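Local coordinates for protein enoyl-CoA hydratase/isomerase (Shewanella pealeana, PDB 4KPK) that probably acts as an isomerase or hydratase of the crotonase-like family, working on acyl-CoA thioesters, although its exact reaction is not established, at residues P136-V141 and P228-L233; A159-R164 and Q213-I218; C43-G48 and K79-C84. All blocks are in the same frame, centred on the assembly; numbering follows the deposited sequence.

Interaction 1: residues P136-V141 and P228-L233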
loop_
_atom_site.group_PDB
_atom_site.type_symbol
_atom_site.label_atom_id
_atom_site.label_comp_id
_atom_site.label_asym_id
_atom_site.label_seq_id
_atom_site.Cartn_x
_atom_site.Cartn_y
_atom_site.Cartn_z
ATOM N N PRO A 136 16.174 13.054 -9.101
ATOM C CA PRO A 136 15.127 12.262 -9.732
ATOM C C PRO A 136 15.707 11.330 -10.741
ATOM O O PRO A 136 16.599 11.718 -11.478
ATOM C CB PRO A 136 14.243 13.312 -10.438
ATOM C CG PRO A 136 15.082 14.522 -10.569
ATOM C CD PRO A 136 16.073 14.481 -9.447
ATOM N N THR A 137 15.235 10.085 -10.703
ATOM C CA THR A 137 15.601 9.029 -11.638
ATOM C C THR A 137 14.354 8.619 -12.458
ATOM O O THR A 137 13.298 8.488 -11.919
ATOM C CB THR A 137 16.147 7.825 -10.892
ATOM O OG1 THR A 137 15.177 7.381 -9.913
ATOM C CG2 THR A 137 17.425 8.205 -10.150
ATOM N N ILE A 138 14.535 8.402 -13.751
ATOM C CA ILE A 138 13.487 7.964 -14.711
ATOM C C ILE A 138 14.074 6.733 -15.366
ATOM O O ILE A 138 15.160 6.816 -15.919
ATOM C CB ILE A 138 13.238 9.034 -15.820
ATOM C CG1 ILE A 138 12.854 10.345 -15.140
ATOM C CG2 ILE A 138 12.079 8.620 -16.788
ATOM C CD1 ILE A 138 12.780 11.525 -16.008
ATOM N N THR A 139 13.377 5.601 -15.281
ATOM C CA THR A 139 13.712 4.400 -16.052
ATOM C C THR A 139 12.717 4.128 -17.245
ATOM O O THR A 139 11.505 4.125 -17.076
ATOM C CB THR A 139 13.841 3.198 -15.096
ATOM O OG1 THR A 139 14.885 3.504 -14.154
ATOM C CG2 THR A 139 14.207 1.882 -15.802
ATOM N N LEU A 140 13.281 3.898 -18.438
ATOM C CA LEU A 140 12.558 3.617 -19.689
ATOM C C LEU A 140 12.749 2.153 -20.122
ATOM O O LEU A 140 13.833 1.737 -20.467
ATOM C CB LEU A 140 13.082 4.514 -20.794
ATOM C CG LEU A 140 13.198 6.027 -20.578
ATOM C CD1 LEU A 140 13.674 6.721 -21.863
ATOM C CD2 LEU A 140 11.846 6.545 -20.122
ATOM N N VAL A 141 11.700 1.360 -20.075
ATOM C CA VAL A 141 11.827 -0.085 -20.173
ATOM C C VAL A 141 11.142 -0.612 -21.456
ATOM O O VAL A 141 9.958 -0.441 -21.583
ATOM C CB VAL A 141 11.160 -0.795 -18.979
ATOM C CG1 VAL A 141 11.301 -2.302 -19.100
ATOM C CG2 VAL A 141 11.722 -0.306 -17.635
ATOM N N PRO A 228 8.109 15.123 -21.180
ATOM C CA PRO A 228 7.349 15.936 -20.246
ATOM C C PRO A 228 7.839 15.751 -18.798
ATOM O O PRO A 228 7.885 16.714 -18.073
ATOM C CB PRO A 228 5.922 15.422 -20.405
ATOM C CG PRO A 228 6.046 14.080 -21.070
ATOM C CD PRO A 228 7.246 14.189 -21.927
ATOM N N PHE A 229 8.220 14.551 -18.398
ATOM C CA PHE A 229 8.808 14.356 -17.025
ATOM C C PHE A 229 10.155 15.061 -16.913
ATOM O O PHE A 229 10.431 15.745 -15.921
ATOM C CB PHE A 229 9.045 12.890 -16.732
ATOM C CG PHE A 229 7.793 12.054 -16.671
ATOM C CD1 PHE A 229 7.065 11.955 -15.507
ATOM C CD2 PHE A 229 7.368 11.344 -17.777
ATOM C CE1 PHE A 229 5.918 11.172 -15.451
ATOM C CE2 PHE A 229 6.235 10.545 -17.729
ATOM C CZ PHE A 229 5.498 10.452 -16.571
ATOM N N ILE A 230 11.004 14.930 -17.935
ATOM C CA ILE A 230 12.285 15.625 -17.913
ATOM C C ILE A 230 12.114 17.137 -17.790
ATOM O O ILE A 230 12.728 17.768 -16.939
ATOM C CB ILE A 230 13.171 15.311 -19.146
ATOM C CG1 ILE A 230 13.628 13.843 -19.131
ATOM C CG2 ILE A 230 14.387 16.241 -19.219
ATOM C CD1 ILE A 230 13.989 13.292 -20.511
ATOM N N ASP A 231 11.270 17.701 -18.639
ATOM C CA ASP A 231 10.897 19.125 -18.527
ATOM C C ASP A 231 10.400 19.528 -17.133
ATOM O O ASP A 231 10.806 20.577 -16.626
ATOM C CB ASP A 231 9.842 19.473 -19.601
ATOM C CG ASP A 231 10.451 19.474 -20.998
ATOM O OD1 ASP A 231 11.699 19.568 -21.087
ATOM O OD2 ASP A 231 9.719 19.398 -22.030
ATOM N N ALA A 232 9.550 18.721 -16.503
ATOM C CA ALA A 232 9.010 19.126 -15.227
ATOM C C ALA A 232 10.182 19.096 -14.170
ATOM O O ALA A 232 10.367 20.026 -13.414
ATOM C CB ALA A 232 7.884 18.229 -14.838
ATOM N N LEU A 233 11.004 18.064 -14.231
ATOM C CA LEU A 233 12.035 17.804 -13.242
ATOM C C LEU A 233 13.190 18.811 -13.305
ATOM O O LEU A 233 13.622 19.305 -12.273
ATOM C CB LEU A 233 12.533 16.368 -13.375
ATOM C CG LEU A 233 11.546 15.271 -12.907
ATOM C CD1 LEU A 233 12.084 13.933 -13.345
ATOM C CD2 LEU A 233 11.266 15.181 -11.382
#

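Interaction 2: residues A159-R164 and Q213-I218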
loop_
_atom_site.group_PDB
_atom_site.type_symbol
_atom_site.label_atom_id
_atom_site.label_comp_id
_atom_site.label_asym_id
_atom_site.label_seq_id
_atom_site.Cartn_x
_atom_site.Cartn_y
_atom_site.Cartn_z
ATOM N N ALA A 159 9.029 5.277 -13.909
ATOM C CA ALA A 159 9.248 4.208 -14.866
ATOM C C ALA A 159 8.142 4.193 -15.966
ATOM O O ALA A 159 6.890 4.270 -15.702
ATOM C CB ALA A 159 9.283 2.874 -14.148
ATOM N N ILE A 160 8.620 4.100 -17.200
ATOM C CA ILE A 160 7.759 4.059 -18.401
ATOM C C ILE A 160 8.196 2.856 -19.187
ATOM O O ILE A 160 9.402 2.606 -19.302
ATOM C CB ILE A 160 7.985 5.321 -19.237
ATOM C CG1 ILE A 160 7.887 6.510 -18.314
ATOM C CG2 ILE A 160 6.950 5.438 -20.362
ATOM C CD1 ILE A 160 8.391 7.786 -18.902
ATOM N N ALA A 161 7.255 2.044 -19.596
ATOM C CA ALA A 161 7.566 0.860 -20.399
ATOM C C ALA A 161 6.788 0.898 -21.758
ATOM O O ALA A 161 5.823 1.636 -21.842
ATOM C CB ALA A 161 7.232 -0.398 -19.650
ATOM N N ASN A 162 7.251 0.140 -22.774
ATOM C CA ASN A 162 6.492 -0.027 -24.044
ATOM C C ASN A 162 5.467 -1.125 -23.872
ATOM O O ASN A 162 5.396 -1.733 -22.803
ATOM C CB ASN A 162 7.392 -0.263 -25.269
ATOM C CG ASN A 162 8.108 -1.605 -25.267
ATOM O OD1 ASN A 162 7.929 -2.469 -24.405
ATOM N ND2 ASN A 162 8.952 -1.773 -26.261
ATOM N N GLU A 163 4.649 -1.349 -24.902
ATOM C CA GLU A 163 3.490 -2.241 -24.792
ATOM C C GLU A 163 3.867 -3.714 -24.707
ATOM O O GLU A 163 3.140 -4.511 -24.098
ATOM C CB GLU A 163 2.516 -1.984 -25.964
ATOM C CG GLU A 163 1.447 -0.940 -25.644
ATOM C CD GLU A 163 0.835 -0.330 -26.890
ATOM O OE1 GLU A 163 0.281 -1.085 -27.717
ATOM O OE2 GLU A 163 0.877 0.915 -27.036
ATOM N N ARG A 164 5.000 -4.066 -25.305
ATOM C CA ARG A 164 5.546 -5.442 -25.246
ATOM C C ARG A 164 6.297 -5.759 -23.940
ATOM O O ARG A 164 6.759 -6.909 -23.788
ATOM C CB ARG A 164 6.548 -5.690 -26.376
ATOM C CG ARG A 164 5.936 -6.093 -27.694
ATOM C CD ARG A 164 7.042 -6.265 -28.732
ATOM N NE ARG A 164 6.521 -6.707 -30.034
ATOM C CZ ARG A 164 6.103 -7.946 -30.308
ATOM N NH1 ARG A 164 6.114 -8.894 -29.371
ATOM N NH2 ARG A 164 5.669 -8.249 -31.531
ATOM N N GLN A 213 1.425 -0.601 -10.407
ATOM C CA GLN A 213 2.240 0.592 -10.233
ATOM C C GLN A 213 3.701 0.268 -10.305
ATOM O O GLN A 213 4.494 1.069 -9.910
ATOM C CB GLN A 213 1.948 1.372 -8.914
ATOM C CG GLN A 213 0.579 2.014 -8.857
ATOM C CD GLN A 213 0.357 2.864 -7.615
ATOM O OE1 GLN A 213 1.183 3.696 -7.242
ATOM N NE2 GLN A 213 -0.785 2.662 -6.980
ATOM N N ILE A 214 4.073 -0.877 -10.860
ATOM C CA ILE A 214 5.479 -1.138 -11.208
ATOM C C ILE A 214 5.960 -0.071 -12.221
ATOM O O ILE A 214 7.118 0.414 -12.165
ATOM C CB ILE A 214 5.637 -2.592 -11.747
ATOM C CG1 ILE A 214 5.480 -3.613 -10.631
ATOM C CG2 ILE A 214 6.954 -2.771 -12.482
ATOM C CD1 ILE A 214 6.574 -3.522 -9.568
ATOM N N ILE A 215 5.045 0.328 -13.146
ATOM C CA ILE A 215 5.361 1.416 -14.044
ATOM C C ILE A 215 4.333 2.480 -13.849
ATOM O O ILE A 215 3.329 2.228 -13.201
ATOM C CB ILE A 215 5.501 0.952 -15.465
ATOM C CG1 ILE A 215 4.146 0.474 -16.084
ATOM C CG2 ILE A 215 6.596 -0.093 -15.538
ATOM C CD1 ILE A 215 4.309 -0.314 -17.352
ATOM N N HIS A 216 4.676 3.680 -14.313
ATOM C CA HIS A 216 3.823 4.887 -14.255
ATOM C C HIS A 216 3.129 5.188 -15.585
ATOM O O HIS A 216 2.099 5.822 -15.589
ATOM C CB HIS A 216 4.647 6.100 -13.808
ATOM C CG HIS A 216 5.296 5.905 -12.467
ATOM N ND1 HIS A 216 4.628 6.093 -11.280
ATOM C CD2 HIS A 216 6.530 5.475 -12.126
ATOM C CE1 HIS A 216 5.432 5.805 -10.267
ATOM N NE2 HIS A 216 6.583 5.394 -10.760
ATOM N N ASP A 217 3.653 4.708 -16.706
ATOM C CA ASP A 217 3.093 5.072 -18.046
ATOM C C ASP A 217 3.464 3.968 -19.042
ATOM O O ASP A 217 4.462 3.261 -18.848
ATOM C CB ASP A 217 3.690 6.410 -18.541
ATOM C CG ASP A 217 2.933 7.020 -19.773
ATOM O OD1 ASP A 217 1.686 6.936 -19.831
ATOM O OD2 ASP A 217 3.576 7.614 -20.693
ATOM N N ILE A 218 2.666 3.816 -20.092
ATOM C CA ILE A 218 2.940 2.902 -21.169
ATOM C C ILE A 218 2.966 3.703 -22.477
ATOM O O ILE A 218 2.009 4.420 -22.804
ATOM C CB ILE A 218 1.838 1.837 -21.288
ATOM C CG1 ILE A 218 1.701 0.937 -20.030
ATOM C CG2 ILE A 218 2.066 0.969 -22.520
ATOM C CD1 ILE A 218 0.562 -0.082 -20.125
#

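Interaction 3: residues C43-G48 and K79-C84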
loop_
_atom_site.group_PDB
_atom_site.type_symbol
_atom_site.label_atom_id
_atom_site.label_comp_id
_atom_site.label_asym_id
_atom_site.label_seq_id
_atom_site.Cartn_x
_atom_site.Cartn_y
_atom_site.Cartn_z
ATOM N N CYS A 43 27.415 6.005 -21.032
ATOM C CA CYS A 43 26.938 7.060 -20.193
ATOM C C CYS A 43 27.222 8.360 -20.856
ATOM O O CYS A 43 28.271 8.520 -21.473
ATOM C CB CYS A 43 27.565 6.949 -18.778
ATOM S SG CYS A 43 29.349 6.929 -18.721
ATOM N N THR A 44 26.257 9.280 -20.787
ATOM C CA THR A 44 26.379 10.602 -21.409
ATOM C C THR A 44 25.783 11.649 -20.514
ATOM O O THR A 44 24.970 11.345 -19.624
ATOM C CB THR A 44 25.656 10.666 -22.808
ATOM O OG1 THR A 44 24.260 10.401 -22.632
ATOM C CG2 THR A 44 26.232 9.657 -23.703
ATOM N N LEU A 45 26.162 12.897 -20.756
ATOM C CA LEU A 45 25.698 14.000 -19.942
ATOM C C LEU A 45 25.482 15.237 -20.793
ATOM O O LEU A 45 26.395 15.713 -21.423
ATOM C CB LEU A 45 26.724 14.277 -18.839
ATOM C CG LEU A 45 26.378 15.371 -17.843
ATOM C CD1 LEU A 45 25.138 15.028 -17.042
ATOM C CD2 LEU A 45 27.571 15.534 -16.901
ATOM N N ASN A 46 24.259 15.735 -20.856
ATOM C CA ASN A 46 23.946 16.896 -21.677
ATOM C C ASN A 46 22.794 17.606 -21.021
ATOM O O ASN A 46 21.746 16.998 -20.746
ATOM C CB ASN A 46 23.506 16.546 -23.120
ATOM C CG ASN A 46 24.147 15.272 -23.667
ATOM O OD1 ASN A 46 25.304 15.277 -24.092
ATOM N ND2 ASN A 46 23.372 14.182 -23.720
ATOM N N GLY A 47 22.979 18.896 -20.806
ATOM C CA GLY A 47 21.879 19.796 -20.502
ATOM C C GLY A 47 21.050 19.451 -19.268
ATOM O O GLY A 47 19.831 19.656 -19.271
ATOM N N GLY A 48 21.704 18.932 -18.231
ATOM C CA GLY A 48 21.054 18.607 -16.968
ATOM C C GLY A 48 20.817 17.131 -16.750
ATOM O O GLY A 48 20.646 16.680 -15.621
ATOM N N LYS A 79 26.246 11.013 -9.061
ATOM C CA LYS A 79 25.912 11.574 -7.793
ATOM C C LYS A 79 26.850 12.753 -7.476
ATOM O O LYS A 79 26.385 13.770 -7.041
ATOM C CB LYS A 79 25.993 10.537 -6.693
ATOM C CG LYS A 79 25.635 11.167 -5.366
ATOM C CD LYS A 79 25.627 10.177 -4.218
ATOM C CE LYS A 79 25.515 10.973 -2.918
ATOM N NZ LYS A 79 25.076 10.134 -1.780
ATOM N N ARG A 80 28.157 12.588 -7.702
ATOM C CA ARG A 80 29.176 13.647 -7.488
ATOM C C ARG A 80 28.939 14.894 -8.358
ATOM O O ARG A 80 29.056 16.041 -7.893
ATOM C CB ARG A 80 30.577 13.120 -7.838
ATOM C CG ARG A 80 31.098 11.967 -6.994
ATOM C CD ARG A 80 32.573 11.670 -7.297
ATOM N NE ARG A 80 32.861 11.379 -8.722
ATOM C CZ ARG A 80 33.209 10.189 -9.248
ATOM N NH1 ARG A 80 33.323 9.095 -8.497
ATOM N NH2 ARG A 80 33.439 10.088 -10.558
ATOM N N ASN A 81 28.609 14.620 -9.627
ATOM C CA ASN A 81 28.507 15.596 -10.688
ATOM C C ASN A 81 27.466 16.665 -10.438
ATOM O O ASN A 81 26.296 16.365 -10.274
ATOM C CB ASN A 81 28.184 14.870 -11.977
ATOM C CG ASN A 81 28.577 15.653 -13.181
ATOM O OD1 ASN A 81 28.063 16.735 -13.428
ATOM N ND2 ASN A 81 29.472 15.115 -13.946
ATOM N N GLU A 82 27.911 17.918 -10.426
ATOM C CA GLU A 82 27.044 19.087 -10.226
ATOM C C GLU A 82 26.185 19.466 -11.451
ATOM O O GLU A 82 25.144 20.110 -11.301
ATOM C CB GLU A 82 27.911 20.299 -9.871
ATOM C CG GLU A 82 28.824 20.088 -8.678
ATOM C CD GLU A 82 28.703 21.235 -7.698
ATOM O OE1 GLU A 82 28.150 21.003 -6.604
ATOM O OE2 GLU A 82 29.112 22.370 -8.037
ATOM N N GLN A 83 26.649 19.113 -12.650
ATOM C CA GLN A 83 25.889 19.287 -13.916
ATOM C C GLN A 83 24.745 18.232 -14.165
ATOM O O GLN A 83 23.985 18.311 -15.143
ATOM C CB GLN A 83 26.890 19.262 -15.070
ATOM C CG GLN A 83 26.465 20.037 -16.312
ATOM C CD GLN A 83 27.284 19.659 -17.548
ATOM O OE1 GLN A 83 28.511 19.778 -17.532
ATOM N NE2 GLN A 83 26.610 19.196 -18.619
ATOM N N CYS A 84 24.644 17.234 -13.283
ATOM C CA CYS A 84 23.594 16.209 -13.351
ATOM C C CYS A 84 22.460 16.623 -12.434
ATOM O O CYS A 84 22.614 16.612 -11.186
ATOM C CB CYS A 84 24.140 14.826 -12.940
ATOM S SG CYS A 84 22.839 13.577 -12.772
#

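Interaction 1: residues P136-V141 and P228-L233
Phe229 meets Ile138 through its CB, 4.0 Å from Ile138 CD1, and not through its ring. With CG beside the backbone N and anti to the carbonyl carbon (chi1 -64°), the ring swings away from strand 137-141 and lies instead on Ile158 and Ile160 of the neighbouring strand 158-161. One residue on, Ile230 does not start toward the strand, but its outer part comes nearer: CG1 of Ile230 is 4.0 Å from CD1 of Ile138, the two side chains crossing at about a right angle. The same Ile138 CD1 therefore touches both residues of this turn. Leu233 follows one turn after Phe229. Its side chain sets out toward the strand and has two partners. Its CD1 meets CD1 of Ile138 end-on at 3.7 Å, the two side chains reaching toward each other. The fork of its methyls also closes over Pro136, whose CB is 3.6 Å from Leu233 CD2 and 3.7 Å from Leu233 CD1; here the two side chains slide past each other in opposite directions. Ile86 of strand 86-91 touches both Pro136 and Leu233.

Residues 228-233 of helix 222-235 run almost antiparallel to strand 137-141 (173° between the short axes), 10.2 Å away, and the helix covers one face of the central sheet of the crotonase-like fold. Phe229 and Leu233 also pack on Arg196 and Leu199 of the second subunit, so the helix lies between the sheet and that subunit. No hydrogen bond passes between the two segments. All five touching residues are buried and meet through carbon atoms alone, which implies that helix and strand are held by exclusion of water and close fit, without directional polar bonds.

Interaction 2: residues A159-R164 and Q213-I218
The carbonyl oxygen of Ala159 is gripped by two backbone N-H groups from the other segment. His216 N gives the strong bond, 2.7 Å to Ala159 O and fairly straight at 164°, with the donor tilted a little from the carbonyl plane. Asp217 N adds a weak one to the same Ala159 O at 3.4 Å. The imidazole stays close by and presents its edge to the backbone: Ala159 N lies at the ring edge, in its plane, 3.1 Å from His216 CD2, while NE2 makes a weak hydrogen bond to Arg192 of the second subunit.

Further on, the backbone O of Asp217 accepts a bond from Ala161 N at 3.1 Å, and the CA-H of Ile160 makes a CA-H...O contact with it. On the first segment, the carbonyl of Ala161 receives the CA-H of Ile218, with 3.2 Å from Ile218 CA to Ala161 O. This is parallel beta pairing, Ile160 beside Asp217 and Ala161 beside Ile218, and it adds the short strand 217-218 at the edge of the central sheet, just before the chain enters helix 222-235.

On one face Ile160 and Asp217 lie side by side pointing the same way, CG2 of Ile160 3.9 Å from CB of Asp217, and Ala225 of that helix touches both. On the other face Ile215 holds its CG1 between backbone N and carbonyl carbon (chi1 68°), which carries Ile215 CD1 to 3.7 Å from the CB of Ala161. Toward the surface, CG2 of Ile218 touches CG of Glu163 at 3.7 Å, the two side chains crossing at about a right angle.

Interaction 3: residues C43-G48 and K79-C84
The tight hairpin between strands 41-46 and 49-54 rests against the loop that leaves helix 65-80, with Leu45 pressed among Asn81, Gln83 and Cys84. Leu45 holds CG anti to its own backbone N (chi1 -177°), which sends both methyls toward the loop. Its CD2 meets the amide of Asn81 from the opposite direction, 3.5 Å from ND2 of Asn81 and only slightly farther from OD1. The other methyl, Leu45 CD1, lies 4.2 Å from Cys84 CB. Gln83 runs at a slant across the leucine: its extended chain brings Gln83 NE2 to 3.9 Å from CG of Leu45, a van der Waals contact, not a hydrogen bond. Phe78 and Ala50 also touch both Leu45 and Cys84.

The loop has its own bracing. OD1 of Asn81 accepts a weak bond from the backbone N of Gln83 at 2.9 Å, bent to 127°, which may help to hold the amide beside Leu45. Lys135 NZ bonds the carbonyl oxygens of Lys79 and Asn81, so the cation sits at the end of the helix where a negative dipole end would probably favour it.

Backbone meets backbone at the turn. CA of Gly48 lies 3.5 Å from O of Gln83 as a CA-H...O contact. The helix exit packs against the hairpin bend, and backbone hydrogen bonds from Gly48 follow at Gln85 and Ile86, where the chain re-enters the sheet parallel to strand 49-54: an antiparallel hairpin leading into a beta-alpha-beta crossover, as in the N-terminal part of the crotonase fold.

In the fold
All three contacts reach one six-stranded sheet. Interaction 3 sits at its first edge, and interaction 2 adds the strand at the other, their centres about 25 Å apart; interaction 1 lies between them. Interactions 1 and 2 touch directly: strands 137-141 and 158-161 are neighbours, tied by probable backbone hydrogen bonds of Ile160 with both Thr139 and Val141. Chemistry follows place. Interaction 1 is wholly buried and apolar; interaction 2, partly buried, is mainly backbone hydrogen bonding. Interaction 3, also partly buried, sets a leucine against amide side chains without a hydrogen bond across. The second subunit reaches interactions 1 and 2, whereas no other chain touches interaction 3.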